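Local coordinates for penicillin-binding protein 2 (Pbp2) (Helicobacter pylori, PDB 5LP5) that probably acts as a penicillin-binding peptidoglycan transpeptidase in cell wall synthesis and cell shape maintenance, and forms a complex with MreC, at residues T440-A452 / T546-T559. Sequence-based numbering, arbitrary orientation.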
ATOM      1  N   THR A 440     -16.695   2.087 -31.462  1.00 40.43           N
ATOM      2  CA  THR A 440     -15.579   1.805 -30.548  1.00 35.91           C
ATOM      3  C   THR A 440     -15.197   0.347 -30.708  1.00 32.02           C
ATOM      4  O   THR A 440     -16.046  -0.479 -31.015  1.00 31.72           O
ATOM      5  CB  THR A 440     -15.966   2.062 -29.064  1.00 37.42           C
ATOM      6  OG1 THR A 440     -17.149   1.311 -28.699  1.00 40.28           O
ATOM      7  CG2 THR A 440     -16.196   3.559 -28.798  1.00 35.08           C
ATOM      8  N   PRO A 441     -13.909   0.016 -30.524  1.00 31.10           N
ATOM      9  CA  PRO A 441     -13.509  -1.387 -30.466  1.00 30.83           C
ATOM     10  C   PRO A 441     -14.351  -2.235 -29.531  1.00 30.05           C
ATOM     11  O   PRO A 441     -14.576  -3.401 -29.823  1.00 31.43           O
ATOM     12  CB  PRO A 441     -12.069  -1.314 -29.987  1.00 29.96           C
ATOM     13  CG  PRO A 441     -11.567  -0.051 -30.582  1.00 29.28           C
ATOM     14  CD  PRO A 441     -12.732   0.899 -30.580  1.00 30.35           C
ATOM     15  N   LEU A 442     -14.843  -1.651 -28.442  1.00 29.56           N
ATOM     16  CA  LEU A 442     -15.787  -2.366 -27.579  1.00 29.26           C
ATOM     17  C   LEU A 442     -17.080  -2.760 -28.323  1.00 31.29           C
ATOM     18  O   LEU A 442     -17.540  -3.898 -28.222  1.00 32.22           O
ATOM     19  CB  LEU A 442     -16.095  -1.563 -26.315  1.00 27.53           C
ATOM     20  CG  LEU A 442     -15.111  -1.762 -25.142  1.00 26.78           C
ATOM     21  CD1 LEU A 442     -15.391  -0.765 -24.012  1.00 27.24           C
ATOM     22  CD2 LEU A 442     -15.145  -3.163 -24.564  1.00 26.28           C
ATOM     23  N   GLN A 443     -17.649  -1.826 -29.070  1.00 34.21           N
ATOM     24  CA  GLN A 443     -18.887  -2.083 -29.816  1.00 36.13           C
ATOM     25  C   GLN A 443     -18.728  -3.248 -30.780  1.00 35.67           C
ATOM     26  O   GLN A 443     -19.597  -4.144 -30.841  1.00 34.32           O
ATOM     27  CB  GLN A 443     -19.366  -0.812 -30.551  1.00 38.81           C
ATOM     28  CG  GLN A 443     -20.055   0.173 -29.598  1.00 40.52           C
ATOM     29  CD  GLN A 443     -20.429   1.504 -30.214  1.00 39.46           C
ATOM     30  OE1 GLN A 443     -19.736   2.026 -31.086  1.00 36.90           O
ATOM     31  NE2 GLN A 443     -21.538   2.064 -29.746  1.00 38.53           N
ATOM     32  N   VAL A 444     -17.604  -3.250 -31.503  1.00 34.87           N
ATOM     33  CA  VAL A 444     -17.312  -4.302 -32.498  1.00 34.54           C
ATOM     34  C   VAL A 444     -17.200  -5.670 -31.820  1.00 34.05           C
ATOM     35  O   VAL A 444     -17.725  -6.667 -32.325  1.00 34.43           O
ATOM     36  CB  VAL A 444     -16.012  -3.995 -33.258  1.00 34.78           C
ATOM     37  CG1 VAL A 444     -15.672  -5.113 -34.229  1.00 35.66           C
ATOM     38  CG2 VAL A 444     -16.127  -2.671 -33.999  1.00 35.33           C
ATOM     39  N   LEU A 445     -16.520  -5.694 -30.671  1.00 33.21           N
ATOM     40  CA  LEU A 445     -16.345  -6.897 -29.850  1.00 31.59           C
ATOM     41  C   LEU A 445     -17.664  -7.478 -29.354  1.00 31.85           C
ATOM     42  O   LEU A 445     -17.891  -8.701 -29.481  1.00 33.57           O
ATOM     43  CB  LEU A 445     -15.449  -6.582 -28.646  1.00 30.45           C
ATOM     44  CG  LEU A 445     -15.273  -7.683 -27.594  1.00 30.12           C
ATOM     45  CD1 LEU A 445     -14.290  -8.751 -28.034  1.00 29.97           C
ATOM     46  CD2 LEU A 445     -14.822  -7.080 -26.283  1.00 29.98           C
ATOM     47  N   ALA A 446     -18.511  -6.636 -28.756  1.00 30.08           N
ATOM     48  CA  ALA A 446     -19.798  -7.103 -28.253  1.00 31.04           C
ATOM     49  C   ALA A 446     -20.627  -7.658 -29.415  1.00 33.65           C
ATOM     50  O   ALA A 446     -21.260  -8.726 -29.321  1.00 37.56           O
ATOM     51  CB  ALA A 446     -20.540  -5.976 -27.562  1.00 30.75           C
ATOM     52  N   TYR A 447     -20.605  -6.904 -30.501  1.00 34.09           N
ATOM     53  CA  TYR A 447     -21.268  -7.264 -31.745  1.00 36.09           C
ATOM     54  C   TYR A 447     -20.802  -8.624 -32.248  1.00 38.51           C
ATOM     55  O   TYR A 447     -21.627  -9.492 -32.548  1.00 45.29           O
ATOM     56  CB  TYR A 447     -21.003  -6.134 -32.775  1.00 35.12           C
ATOM     57  CG  TYR A 447     -21.095  -6.466 -34.248  1.00 34.02           C
ATOM     58  CD1 TYR A 447     -22.311  -6.781 -34.849  1.00 34.60           C
ATOM     59  CD2 TYR A 447     -19.964  -6.395 -35.049  1.00 33.51           C
ATOM     60  CE1 TYR A 447     -22.393  -7.052 -36.206  1.00 35.30           C
ATOM     61  CE2 TYR A 447     -20.025  -6.664 -36.400  1.00 35.08           C
ATOM     62  CZ  TYR A 447     -21.241  -6.991 -36.985  1.00 36.04           C
ATOM     63  OH  TYR A 447     -21.279  -7.228 -38.345  1.00 35.11           O
ATOM     64  N   THR A 448     -19.487  -8.823 -32.327  1.00 38.25           N
ATOM     65  CA  THR A 448     -18.931 -10.114 -32.764  1.00 39.55           C
ATOM     66  C   THR A 448     -19.371 -11.320 -31.878  1.00 40.14           C
ATOM     67  O   THR A 448     -19.611 -12.413 -32.390  1.00 41.33           O
ATOM     68  CB  THR A 448     -17.395 -10.052 -32.802  1.00 38.13           C
ATOM     69  OG1 THR A 448     -16.986  -8.949 -33.613  1.00 37.10           O
ATOM     70  CG2 THR A 448     -16.812 -11.353 -33.336  1.00 37.66           C
ATOM     71  N   GLY A 449     -19.471 -11.110 -30.568  1.00 38.66           N
ATOM     72  CA  GLY A 449     -19.924 -12.151 -29.659  1.00 40.49           C
ATOM     73  C   GLY A 449     -21.434 -12.369 -29.666  1.00 43.32           C
ATOM     74  O   GLY A 449     -21.916 -13.397 -29.185  1.00 41.35           O
ATOM     75  N   LEU A 450     -22.191 -11.397 -30.173  1.00 44.21           N
ATOM     76  CA  LEU A 450     -23.612 -11.608 -30.437  1.00 46.57           C
ATOM     77  C   LEU A 450     -23.812 -12.547 -31.630  1.00 50.07           C
ATOM     78  O   LEU A 450     -24.639 -13.468 -31.585  1.00 58.94           O
ATOM     79  CB  LEU A 450     -24.329 -10.285 -30.692  1.00 45.24           C
ATOM     80  CG  LEU A 450     -25.810 -10.370 -31.087  1.00 45.38           C
ATOM     81  CD1 LEU A 450     -26.636 -11.068 -30.029  1.00 44.66           C
ATOM     82  CD2 LEU A 450     -26.378  -8.981 -31.321  1.00 46.89           C
ATOM     83  N   ILE A 451     -23.065 -12.313 -32.700  1.00 49.34           N
ATOM     84  CA  ILE A 451     -23.136 -13.172 -33.887  1.00 48.94           C
ATOM     85  C   ILE A 451     -22.844 -14.602 -33.464  1.00 48.03           C
ATOM     86  O   ILE A 451     -23.641 -15.502 -33.685  1.00 50.33           O
ATOM     87  CB  ILE A 451     -22.119 -12.726 -34.976  1.00 50.31           C
ATOM     88  CG1 ILE A 451     -22.478 -11.343 -35.521  1.00 51.38           C
ATOM     89  CG2 ILE A 451     -22.001 -13.732 -36.126  1.00 48.61           C
ATOM     90  CD1 ILE A 451     -23.902 -11.225 -36.019  1.00 53.71           C
ATOM     91  N   ALA A 452     -21.700 -14.800 -32.832  1.00 48.08           N
ATOM     92  CA  ALA A 452     -21.230 -16.141 -32.541  1.00 48.47           C
ATOM     93  C   ALA A 452     -22.123 -16.840 -31.523  1.00 46.43           C
ATOM     94  O   ALA A 452     -22.413 -18.011 -31.675  1.00 49.16           O
ATOM     95  CB  ALA A 452     -19.781 -16.114 -32.099  1.00 46.92           C
ATOM     96  N   THR A 546     -12.065  -8.766 -36.522  1.00 42.82           N
ATOM     97  CA  THR A 546     -12.770  -9.283 -35.363  1.00 39.34           C
ATOM     98  C   THR A 546     -13.042 -10.738 -35.664  1.00 39.52           C
ATOM     99  O   THR A 546     -12.977 -11.151 -36.790  1.00 41.19           O
ATOM    100  CB  THR A 546     -14.048  -8.481 -35.076  1.00 37.97           C
ATOM    101  OG1 THR A 546     -14.536  -8.789 -33.770  1.00 34.90           O
ATOM    102  CG2 THR A 546     -15.117  -8.775 -36.104  1.00 40.42           C
ATOM    103  N   ALA A 547     -13.284 -11.536 -34.642  1.00 42.73           N
ATOM    104  CA  ALA A 547     -13.307 -12.995 -34.808  1.00 44.13           C
ATOM    105  C   ALA A 547     -13.825 -13.712 -33.563  1.00 40.77           C
ATOM    106  O   ALA A 547     -13.653 -13.215 -32.454  1.00 40.30           O
ATOM    107  CB  ALA A 547     -11.910 -13.506 -35.167  1.00 45.14           C
ATOM    108  N   PHE A 548     -14.464 -14.868 -33.760  1.00 40.03           N
ATOM    109  CA  PHE A 548     -14.839 -15.752 -32.651  1.00 39.87           C
ATOM    110  C   PHE A 548     -14.204 -17.146 -32.753  1.00 42.07           C
ATOM    111  O   PHE A 548     -13.855 -17.630 -33.839  1.00 42.88           O
ATOM    112  CB  PHE A 548     -16.349 -15.862 -32.506  1.00 38.05           C
ATOM    113  CG  PHE A 548     -17.025 -16.588 -33.625  1.00 38.31           C
ATOM    114  CD1 PHE A 548     -17.261 -17.943 -33.543  1.00 38.48           C
ATOM    115  CD2 PHE A 548     -17.476 -15.900 -34.742  1.00 39.06           C
ATOM    116  CE1 PHE A 548     -17.915 -18.612 -34.565  1.00 39.91           C
ATOM    117  CE2 PHE A 548     -18.135 -16.555 -35.762  1.00 39.67           C
ATOM    118  CZ  PHE A 548     -18.355 -17.918 -35.672  1.00 40.38           C
ATOM    119  N   LEU A 549     -14.048 -17.779 -31.601  1.00 41.48           N
ATOM    120  CA  LEU A 549     -13.358 -19.045 -31.542  1.00 42.12           C
ATOM    121  C   LEU A 549     -13.773 -19.849 -30.316  1.00 40.64           C
ATOM    122  O   LEU A 549     -14.148 -19.293 -29.289  1.00 38.46           O
ATOM    123  CB  LEU A 549     -11.838 -18.830 -31.533  1.00 41.79           C
ATOM    124  CG  LEU A 549     -11.209 -18.235 -30.270  1.00 41.12           C
ATOM    125  CD1 LEU A 549      -9.734 -18.560 -30.177  1.00 42.43           C
ATOM    126  CD2 LEU A 549     -11.431 -16.744 -30.247  1.00 40.87           C
ATOM    127  N   PRO A 550     -13.708 -21.170 -30.429  1.00 41.14           N
ATOM    128  CA  PRO A 550     -13.455 -21.931 -31.652  1.00 43.34           C
ATOM    129  C   PRO A 550     -14.721 -22.001 -32.523  1.00 45.80           C
ATOM    130  O   PRO A 550     -15.844 -21.896 -32.006  1.00 45.71           O
ATOM    131  CB  PRO A 550     -13.080 -23.307 -31.118  1.00 44.49           C
ATOM    132  CG  PRO A 550     -13.818 -23.414 -29.816  1.00 44.02           C
ATOM    133  CD  PRO A 550     -13.832 -22.026 -29.244  1.00 42.16           C
ATOM    134  N   TYR A 551     -14.560 -22.174 -33.826  1.00 46.85           N
ATOM    135  CA  TYR A 551     -15.724 -22.115 -34.712  1.00 48.51           C
ATOM    136  C   TYR A 551     -16.806 -23.130 -34.335  1.00 50.06           C
ATOM    137  O   TYR A 551     -18.000 -22.825 -34.363  1.00 52.14           O
ATOM    138  CB  TYR A 551     -15.327 -22.301 -36.181  1.00 49.78           C
ATOM    139  CG  TYR A 551     -16.533 -22.497 -37.072  1.00 50.30           C
ATOM    140  CD1 TYR A 551     -17.525 -21.522 -37.145  1.00 49.40           C
ATOM    141  CD2 TYR A 551     -16.711 -23.668 -37.802  1.00 50.21           C
ATOM    142  CE1 TYR A 551     -18.652 -21.705 -37.929  1.00 50.05           C
ATOM    143  CE2 TYR A 551     -17.831 -23.846 -38.604  1.00 51.72           C
ATOM    144  CZ  TYR A 551     -18.796 -22.853 -38.658  1.00 50.45           C
ATOM    145  OH  TYR A 551     -19.915 -22.980 -39.422  1.00 50.57           O
ATOM    146  N   GLU A 552     -16.376 -24.335 -33.978  1.00 51.52           N
ATOM    147  CA  GLU A 552     -17.282 -25.474 -33.783  1.00 52.16           C
ATOM    148  C   GLU A 552     -18.212 -25.284 -32.585  1.00 52.24           C
ATOM    149  O   GLU A 552     -19.298 -25.850 -32.539  1.00 56.03           O
ATOM    150  CB  GLU A 552     -16.481 -26.763 -33.602  1.00 53.46           C
ATOM    151  CG  GLU A 552     -15.652 -27.186 -34.811  1.00 55.18           C
ATOM    152  CD  GLU A 552     -14.413 -26.329 -35.051  1.00 53.69           C
ATOM    153  OE1 GLU A 552     -13.798 -25.814 -34.092  1.00 53.27           O
ATOM    154  OE2 GLU A 552     -14.042 -26.164 -36.227  1.00 57.05           O
ATOM    155  N   LYS A 553     -17.757 -24.522 -31.598  1.00 52.07           N
ATOM    156  CA  LYS A 553     -18.578 -24.135 -30.458  1.00 50.69           C
ATOM    157  C   LYS A 553     -17.982 -22.852 -29.879  1.00 47.86           C
ATOM    158  O   LYS A 553     -17.067 -22.892 -29.048  1.00 43.79           O
ATOM    159  CB  LYS A 553     -18.629 -25.235 -29.395  1.00 51.36           C
ATOM    160  CG  LYS A 553     -19.469 -24.823 -28.205  1.00 54.56           C
ATOM    161  CD  LYS A 553     -19.589 -25.904 -27.156  1.00 59.36           C
ATOM    162  CE  LYS A 553     -20.377 -25.369 -25.964  1.00 60.96           C
ATOM    163  NZ  LYS A 553     -20.764 -26.453 -25.018  1.00 62.65           N
ATOM    164  N   PRO A 554     -18.496 -21.702 -30.337  1.00 46.22           N
ATOM    165  CA  PRO A 554     -17.918 -20.422 -29.962  1.00 45.36           C
ATOM    166  C   PRO A 554     -17.917 -20.180 -28.463  1.00 43.90           C
ATOM    167  O   PRO A 554     -18.916 -20.440 -27.824  1.00 44.51           O
ATOM    168  CB  PRO A 554     -18.841 -19.425 -30.650  1.00 44.30           C
ATOM    169  CG  PRO A 554     -19.454 -20.169 -31.786  1.00 43.87           C
ATOM    170  CD  PRO A 554     -19.643 -21.536 -31.251  1.00 45.57           C
ATOM    171  N   LYS A 555     -16.800 -19.705 -27.915  1.00 45.20           N
ATOM    172  CA  LYS A 555     -16.753 -19.267 -26.518  1.00 48.79           C
ATOM    173  C   LYS A 555     -16.154 -17.876 -26.387  1.00 46.22           C
ATOM    174  O   LYS A 555     -16.709 -17.018 -25.678  1.00 47.70           O
ATOM    175  CB  LYS A 555     -15.960 -20.241 -25.640  1.00 56.29           C
ATOM    176  CG  LYS A 555     -16.256 -20.125 -24.137  1.00 61.93           C
ATOM    177  CD  LYS A 555     -15.393 -21.083 -23.329  1.00 75.69           C
ATOM    178  CE  LYS A 555     -15.624 -20.992 -21.824  1.00 85.97           C
ATOM    179  NZ  LYS A 555     -16.727 -21.892 -21.380  1.00 91.52           N
ATOM    180  N   TYR A 556     -15.022 -17.644 -27.049  1.00 43.84           N
ATOM    181  CA  TYR A 556     -14.362 -16.324 -26.982  1.00 43.66           C
ATOM    182  C   TYR A 556     -14.521 -15.473 -28.249  1.00 41.39           C
ATOM    183  O   TYR A 556     -14.806 -15.964 -29.332  1.00 42.63           O
ATOM    184  CB  TYR A 556     -12.881 -16.462 -26.588  1.00 43.48           C
ATOM    185  CG  TYR A 556     -12.691 -17.283 -25.322  1.00 47.52           C
ATOM    186  CD1 TYR A 556     -12.542 -18.659 -25.401  1.00 49.05           C
ATOM    187  CD2 TYR A 556     -12.731 -16.697 -24.046  1.00 48.18           C
ATOM    188  CE1 TYR A 556     -12.392 -19.436 -24.269  1.00 50.07           C
ATOM    189  CE2 TYR A 556     -12.591 -17.470 -22.906  1.00 49.75           C
ATOM    190  CZ  TYR A 556     -12.427 -18.850 -23.017  1.00 52.28           C
ATOM    191  OH  TYR A 556     -12.282 -19.654 -21.881  1.00 53.44           O
ATOM    192  N   ALA A 557     -14.356 -14.177 -28.074  1.00 40.44           N
ATOM    193  CA  ALA A 557     -14.315 -13.234 -29.174  1.00 40.88           C
ATOM    194  C   ALA A 557     -13.035 -12.427 -29.017  1.00 39.88           C
ATOM    195  O   ALA A 557     -12.580 -12.184 -27.898  1.00 40.17           O
ATOM    196  CB  ALA A 557     -15.522 -12.312 -29.133  1.00 41.15           C
ATOM    197  N   ILE A 558     -12.457 -12.023 -30.140  1.00 39.25           N
ATOM    198  CA  ILE A 558     -11.262 -11.193 -30.146  1.00 38.20           C
ATOM    199  C   ILE A 558     -11.492 -10.089 -31.143  1.00 37.14           C
ATOM    200  O   ILE A 558     -12.080 -10.337 -32.167  1.00 42.42           O
ATOM    201  CB  ILE A 558     -10.036 -11.999 -30.575  1.00 39.29           C
ATOM    202  CG1 ILE A 558      -9.844 -13.182 -29.621  1.00 38.71           C
ATOM    203  CG2 ILE A 558      -8.811 -11.106 -30.625  1.00 39.69           C
ATOM    204  CD1 ILE A 558      -8.656 -14.071 -29.916  1.00 40.28           C
ATOM    205  N   THR A 559     -11.041  -8.879 -30.844  1.00 34.24           N
ATOM    206  CA  THR A 559     -11.249  -7.744 -31.724  1.00 32.68           C
ATOM    207  C   THR A 559      -9.982  -6.899 -31.711  1.00 34.48           C
ATOM    208  O   THR A 559      -9.499  -6.488 -30.652  1.00 32.91           O
ATOM    209  CB  THR A 559     -12.449  -6.888 -31.274  1.00 32.27           C
ATOM    210  OG1 THR A 559     -13.678  -7.611 -31.458  1.00 31.96           O
ATOM    211  CG2 THR A 559     -12.533  -5.601 -32.082  1.00 32.55           C
TER
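In the core of the transpeptidase domain, helix 441-452 lays Val444, Leu445, Thr448 and Ala452 over Thr546, Phe548, Ala557 and Thr559 of a beta hairpin. Its axis passes strand 546-549 at 8.1 Å and strand 556-559 at 7.9 Å, while the angle of 40° to the first shows that the helix runs obliquely across the pair. Three threonines form the polar centre. Thr546 OG1 and Thr559 OG1 are hydrogen-bonded across the strands at 2.7 Å, and either may donate. Thr448 meets Thr546 tip to tip; the Thr448-Thr546 hydroxyl pair is modelled too close, so a hydrogen bond there is doubtful. With its hydroxyl placed beside its own backbone N (chi1 -54°), Thr448 OG1 donates a hydrogen bond to Val444 O at 2.7 Å. This donor lies above the carbonyl plane, on the face opposite Thr448 N, so one carbonyl oxygen takes two bonds. The two strands belong to the five-stranded antiparallel sheet of the penicillin-binding, beta-lactamase-like transpeptidase fold, with this helix on one face and helix 572-584, met by Ala547 and Ile558, on the other. Thr546 is also backbone-bonded to Lys513, on the strand bearing a probable KTG-type motif. Apolar groups flank the threonines. Val444 CG1 touches both Thr546 CB and Thr559 CG2, 3.8 Å from each, and Leu445 CD1 reaches Ala557 CB at 3.9 Å. Near the hairpin turn, the methyl of Ala452 sits over one face of the Phe548 ring, a CH-pi contact whose exact closeness is doubtful, and Ala452 CB lies 3.7 Å from Pro554 CB.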